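Local structure of monoglyceride lipase (Saccharomyces cerevisiae, 4ZWN) at residues A[142-147]-A[273-278]; A[173-178]-A[238-243]. The protein hydrolyses monoacylglycerols to free fatty acids and glycerol, preferring monounsaturated ones, and also takes part in breaking down fatty acid ethyl esters. The protein carries 2 engineered substitutions. All coordinates share one frame; numbering follows the deposited sequence.

Contact 1 of 2, residues A[142-147]-A[273-278]; sequences GHSMGG and TINDPK
Asn275 meets Ser144 at the nucleophile elbow of an alpha/beta hydrolase, the tight GXSXG turn between strand 138-143 and helix 145-156. Ser144 is the inferred nucleophile, with Asp272 and His302 as its probable charge relay; the contact illustrates how a residue outside the triad can be bonded directly to its nucleophile. Following 273-278 from its start, Thr273 is bonded through its carbonyl to Thr179 OG1 of helix 177-182. At Ile274 and Asn275 the backbone amides both bond to Asp272 OD1, so the loop grips the acid just before it in sequence. The side chain of Asn275 then crosses to the elbow: with CG beside its own backbone N (chi1 -65°), ND2 donates to Ser144 OG over 2.9 Å. The bond is bent, 144° at the hydrogen, and OG lies somewhat out of the amide plane. Because ND2 also bonds to Gly170 O, two partners fix the rotation of the amide, while Asn275 also touches His302. Asp276 turns to local work as N-cap of helix 277-286, its OD1 accepting from Lys278 N at 2.9 Å, with the donor 36° above the carboxylate plane.

Contact 2 of 2, residues A[173-178]-A[238-243]; sequences IILHPH and DFMQRG
Leu175 and Met240 meet side chain against side chain, a branched methyl against a thioether end, a worked example of how a loop is seated on a helix by one apolar side-chain pair and one close backbone approach. With CG beside the backbone N (chi1 -64°), Leu175 carries CD1 to 3.6 Å from Met240 CE. The methionine is bent at chi2 (-71°) and chi3 (-63°), which curls its chain so that the sulfur as well as the methyl faces the leucine, with SD 3.8 Å from Leu175 CD1. The two side chains cross at about a right angle. With Leu175 cut back to an alanine, CE and SD of Met240 would probably lose this apolar partner and the bent thioether would be freer to turn.

One turn further along helix 233-248, Gly243 is met by Ile173 at close range: Ile173 O lies 3.1 Å from Gly243 C, while Ile173 CG2 comes to 3.4 Å from Gly243 O. A beta carbon on the glycine would fall only 2.7 Å from Ile173 O, a clash, so the bare backbone permits this approach. Between the two sites a water donates to Ile173 O at 2.9 Å and to Met240 O at 2.7 Å. On other sides of the helix, Phe239 packs on Met145 and Arg242 pairs with Glu113.

The loop leads from strand 165-169 into the helices that, as in related monoglyceride lipases, probably form the cap, and the side chain of Leu175 comes to about 7 Å from that of Ser144 at their nearest atoms. No direct hydrogen bond joins the segments: the contact rests on one apolar side-chain pair, a close backbone approach at a glycine and a shared water, which donates to two carbonyl oxygens that, both acceptors, cannot bond to each other.

From the N terminus the chain first passes the elbow at 142-147, crosses strand 165-169 and runs through 173-178 into the helical excursion that probably forms the cap. It comes back along 238-243, where contact 2 closes a loop of 59 residues, and then threads strand 264-269 to reach 273-278, where contact 1 closes a loop of 125. Contact 2 is therefore nested inside the loop closed by contact 1, with centres about 8 Å apart. Segments 173-178 and 273-278 touch directly: probable backbone hydrogen bonds run from Asp276 N to Ile174 O and from His176 N to Ile274 O. Helix 233-248, the loop after strand 165-169 and the loop after strand 264-269 are thus joined in succession beside the elbow.

Contact 1 of 2, residues A[142-147]-A[273-278]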
loop_
_atom_site.group_PDB
_atom_site.type_symbol
_atom_site.label_atom_id
_atom_site.label_comp_id
_atom_site.label_asym_id
_atom_site.label_seq_id
_atom_site.Cartn_x
_atom_site.Cartn_y
_atom_site.Cartn_z
ATOM N N GLY A 142 -0.147 0.917 -3.567
ATOM C CA GLY A 142 0.121 0.127 -2.381
ATOM C C GLY A 142 1.408 0.538 -1.697
ATOM O O GLY A 142 2.388 0.873 -2.360
ATOM N N HIS A 143 1.404 0.519 -0.367
ATOM C CA HIS A 143 2.607 0.832 0.394
ATOM C C HIS A 143 3.124 -0.385 1.153
ATOM O O HIS A 143 2.354 -1.106 1.784
ATOM C CB HIS A 143 2.352 1.974 1.375
ATOM C CG HIS A 143 3.489 2.207 2.320
ATOM N ND1 HIS A 143 4.709 2.696 1.907
ATOM C CD2 HIS A 143 3.599 1.991 3.652
ATOM C CE1 HIS A 143 5.520 2.785 2.946
ATOM N NE2 HIS A 143 4.870 2.362 4.018
ATOM N N SER A 144 4.437 -0.592 1.090
ATOM C CA SER A 144 5.109 -1.701 1.792
ATOM C C SER A 144 4.374 -3.002 1.476
ATOM O O SER A 144 4.361 -3.449 0.327
ATOM C CB SER A 144 5.120 -1.423 3.297
ATOM O OG SER A 144 6.032 -2.284 3.954
ATOM N N MET A 145 3.775 -3.611 2.496
ATOM C CA MET A 145 2.991 -4.830 2.313
ATOM C C MET A 145 1.946 -4.649 1.213
ATOM O O MET A 145 1.729 -5.548 0.405
ATOM C CB MET A 145 2.298 -5.234 3.618
ATOM C CG MET A 145 1.511 -6.531 3.521
ATOM S SD MET A 145 0.368 -6.746 4.900
ATOM C CE MET A 145 -0.824 -5.453 4.549
ATOM N N GLY A 146 1.311 -3.481 1.193
ATOM C CA GLY A 146 0.350 -3.147 0.159
ATOM C C GLY A 146 1.010 -3.001 -1.199
ATOM O O GLY A 146 0.401 -3.285 -2.230
ATOM N N GLY A 147 2.262 -2.552 -1.197
ATOM C CA GLY A 147 3.051 -2.471 -2.413
ATOM C C GLY A 147 3.354 -3.843 -2.992
ATOM O O GLY A 147 3.296 -4.040 -4.206
ATOM N N THR A 273 15.261 1.858 5.538
ATOM C CA THR A 273 15.986 0.766 6.176
ATOM C C THR A 273 15.026 -0.310 6.663
ATOM O O THR A 273 15.404 -1.193 7.432
ATOM C CB THR A 273 16.836 1.262 7.355
ATOM O OG1 THR A 273 16.009 2.007 8.259
ATOM C CG2 THR A 273 17.967 2.149 6.855
ATOM N N ILE A 274 13.779 -0.227 6.209
ATOM C CA ILE A 274 12.782 -1.248 6.502
ATOM C C ILE A 274 12.658 -2.191 5.308
ATOM O O ILE A 274 12.911 -3.389 5.425
ATOM C CB ILE A 274 11.416 -0.624 6.843
ATOM C CG1 ILE A 274 11.537 0.229 8.109
ATOM C CG2 ILE A 274 10.360 -1.704 7.028
ATOM C CD1 ILE A 274 10.238 0.864 8.554
ATOM N N ASN A 275 12.275 -1.641 4.158
ATOM C CA ASN A 275 12.270 -2.398 2.911
ATOM C C ASN A 275 13.424 -1.962 2.015
ATOM O O ASN A 275 13.552 -0.784 1.688
ATOM C CB ASN A 275 10.938 -2.229 2.173
ATOM C CG ASN A 275 9.769 -2.821 2.936
ATOM O OD1 ASN A 275 9.953 -3.620 3.855
ATOM N ND2 ASN A 275 8.555 -2.439 2.553
ATOM N N ASP A 276 14.263 -2.912 1.620
ATOM C CA ASP A 276 15.453 -2.599 0.836
ATOM C C ASP A 276 15.106 -2.061 -0.548
ATOM O O ASP A 276 14.326 -2.673 -1.282
ATOM C CB ASP A 276 16.342 -3.837 0.702
ATOM C CG ASP A 276 17.796 -3.487 0.449
ATOM O OD1 ASP A 276 18.070 -2.577 -0.358
ATOM O OD2 ASP A 276 18.674 -4.123 1.068
ATOM N N PRO A 277 15.690 -0.907 -0.909
ATOM C CA PRO A 277 15.556 -0.347 -2.258
ATOM C C PRO A 277 16.031 -1.313 -3.344
ATOM O O PRO A 277 15.631 -1.169 -4.499
ATOM C CB PRO A 277 16.444 0.899 -2.207
ATOM C CG PRO A 277 16.429 1.303 -0.774
ATOM C CD PRO A 277 16.400 0.014 -0.001
ATOM N N LYS A 278 16.869 -2.278 -2.969
ATOM C CA LYS A 278 17.351 -3.299 -3.898
ATOM C C LYS A 278 16.200 -4.066 -4.549
ATOM O O LYS A 278 16.284 -4.452 -5.713
ATOM C CB LYS A 278 18.287 -4.279 -3.181
ATOM C CG LYS A 278 19.693 -3.742 -2.910
ATOM C CD LYS A 278 20.530 -4.750 -2.117
ATOM C CE LYS A 278 21.942 -4.240 -1.854
ATOM N NZ LYS A 278 21.953 -2.936 -1.128
#

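Contact 2 of 2, residues A[173-178]-A[238-243]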
loop_
_atom_site.group_PDB
_atom_site.type_symbol
_atom_site.label_atom_id
_atom_site.label_comp_id
_atom_site.label_asym_id
_atom_site.label_seq_id
_atom_site.Cartn_x
_atom_site.Cartn_y
_atom_site.Cartn_z
ATOM N N ILE A 173 9.379 -6.172 -1.001
ATOM C CA ILE A 173 9.937 -7.226 -1.831
ATOM C C ILE A 173 10.984 -7.985 -1.015
ATOM O O ILE A 173 10.843 -9.184 -0.777
ATOM C CB ILE A 173 10.538 -6.657 -3.133
ATOM C CG1 ILE A 173 9.430 -6.002 -3.967
ATOM C CG2 ILE A 173 11.217 -7.750 -3.931
ATOM C CD1 ILE A 173 9.881 -5.476 -5.318
ATOM N N ILE A 174 12.019 -7.281 -0.570
ATOM C CA ILE A 174 12.966 -7.845 0.389
ATOM C C ILE A 174 13.208 -6.874 1.535
ATOM O O ILE A 174 13.348 -5.669 1.324
ATOM C CB ILE A 174 14.323 -8.189 -0.257
ATOM C CG1 ILE A 174 14.810 -7.029 -1.129
ATOM C CG2 ILE A 174 14.223 -9.471 -1.061
ATOM C CD1 ILE A 174 16.254 -7.153 -1.552
ATOM N N LEU A 175 13.260 -7.402 2.752
ATOM C CA LEU A 175 13.595 -6.586 3.910
ATOM C C LEU A 175 15.021 -6.055 3.802
ATOM O O LEU A 175 15.899 -6.705 3.234
ATOM C CB LEU A 175 13.431 -7.382 5.206
ATOM C CG LEU A 175 12.024 -7.859 5.563
ATOM C CD1 LEU A 175 12.043 -8.654 6.860
ATOM C CD2 LEU A 175 11.081 -6.676 5.673
ATOM N N HIS A 176 15.232 -4.862 4.346
ATOM C CA HIS A 176 16.553 -4.261 4.447
ATOM C C HIS A 176 17.340 -4.953 5.555
ATOM O O HIS A 176 16.765 -5.302 6.587
ATOM C CB HIS A 176 16.424 -2.761 4.724
ATOM C CG HIS A 176 17.712 -2.004 4.628
ATOM N ND1 HIS A 176 18.648 -1.998 5.640
ATOM C CD2 HIS A 176 18.212 -1.216 3.647
ATOM C CE1 HIS A 176 19.673 -1.243 5.283
ATOM N NE2 HIS A 176 19.433 -0.758 4.077
ATOM N N PRO A 177 18.653 -5.163 5.343
ATOM C CA PRO A 177 19.522 -5.842 6.315
ATOM C C PRO A 177 19.397 -5.292 7.736
ATOM O O PRO A 177 19.468 -6.052 8.700
ATOM C CB PRO A 177 20.925 -5.586 5.760
ATOM C CG PRO A 177 20.720 -5.490 4.294
ATOM C CD PRO A 177 19.384 -4.816 4.111
ATOM N N HIS A 178 19.202 -3.983 7.854
ATOM C CA HIS A 178 19.040 -3.344 9.153
ATOM C C HIS A 178 17.845 -3.915 9.910
ATOM O O HIS A 178 17.908 -4.122 11.122
ATOM C CB HIS A 178 18.879 -1.838 8.981
ATOM C CG HIS A 178 18.682 -1.100 10.265
ATOM N ND1 HIS A 178 17.437 -0.895 10.824
ATOM C CD2 HIS A 178 19.570 -0.511 11.100
ATOM C CE1 HIS A 178 17.570 -0.214 11.947
ATOM N NE2 HIS A 178 18.852 0.032 12.137
ATOM N N ASP A 238 3.070 -15.135 4.600
ATOM C CA ASP A 238 2.463 -14.994 3.291
ATOM C C ASP A 238 2.874 -13.713 2.575
ATOM O O ASP A 238 3.080 -13.730 1.360
ATOM C CB ASP A 238 0.944 -15.081 3.412
ATOM C CG ASP A 238 0.466 -16.508 3.579
ATOM O OD1 ASP A 238 1.329 -17.393 3.755
ATOM O OD2 ASP A 238 -0.758 -16.751 3.536
ATOM N N PHE A 239 3.015 -12.603 3.296
ATOM C CA PHE A 239 3.456 -11.397 2.605
ATOM C C PHE A 239 4.983 -11.336 2.534
ATOM O O PHE A 239 5.535 -10.615 1.708
ATOM C CB PHE A 239 2.860 -10.114 3.229
ATOM C CG PHE A 239 3.213 -9.864 4.679
ATOM C CD1 PHE A 239 4.516 -9.625 5.075
ATOM C CD2 PHE A 239 2.211 -9.769 5.629
ATOM C CE1 PHE A 239 4.822 -9.360 6.394
ATOM C CE2 PHE A 239 2.509 -9.496 6.950
ATOM C CZ PHE A 239 3.816 -9.293 7.333
ATOM N N MET A 240 5.664 -12.100 3.383
ATOM C CA MET A 240 7.116 -12.204 3.274
ATOM C C MET A 240 7.465 -13.000 2.026
ATOM O O MET A 240 8.341 -12.608 1.253
ATOM C CB MET A 240 7.724 -12.861 4.515
ATOM C CG MET A 240 7.786 -11.955 5.736
ATOM S SD MET A 240 9.018 -10.654 5.586
ATOM C CE MET A 240 10.514 -11.633 5.468
ATOM N N GLN A 241 6.762 -14.112 1.832
ATOM C CA GLN A 241 6.975 -14.972 0.673
ATOM C C GLN A 241 6.529 -14.271 -0.600
ATOM O O GLN A 241 7.152 -14.410 -1.654
ATOM C CB GLN A 241 6.224 -16.293 0.840
ATOM C CG GLN A 241 6.364 -17.239 -0.339
ATOM C CD GLN A 241 5.673 -18.566 -0.099
ATOM O OE1 GLN A 241 4.453 -18.626 0.063
ATOM N NE2 GLN A 241 6.455 -19.640 -0.066
ATOM N N ARG A 242 5.442 -13.517 -0.478
ATOM C CA ARG A 242 4.887 -12.728 -1.570
ATOM C C ARG A 242 5.963 -11.892 -2.250
ATOM O O ARG A 242 6.116 -11.935 -3.471
ATOM C CB ARG A 242 3.774 -11.820 -1.042
ATOM C CG ARG A 242 2.767 -11.389 -2.076
ATOM C CD ARG A 242 1.358 -11.613 -1.562
ATOM N NE ARG A 242 1.063 -10.800 -0.389
ATOM C CZ ARG A 242 0.359 -11.222 0.659
ATOM N NH1 ARG A 242 -0.118 -12.458 0.689
ATOM N NH2 ARG A 242 0.132 -10.408 1.678
ATOM N N GLY A 243 6.713 -11.144 -1.446
ATOM C CA GLY A 243 7.769 -10.286 -1.956
ATOM C C GLY A 243 8.998 -11.046 -2.415
ATOM O O GLY A 243 9.620 -10.685 -3.414
HETATM O O HOH W 1 9.786 -10.405 1.589
#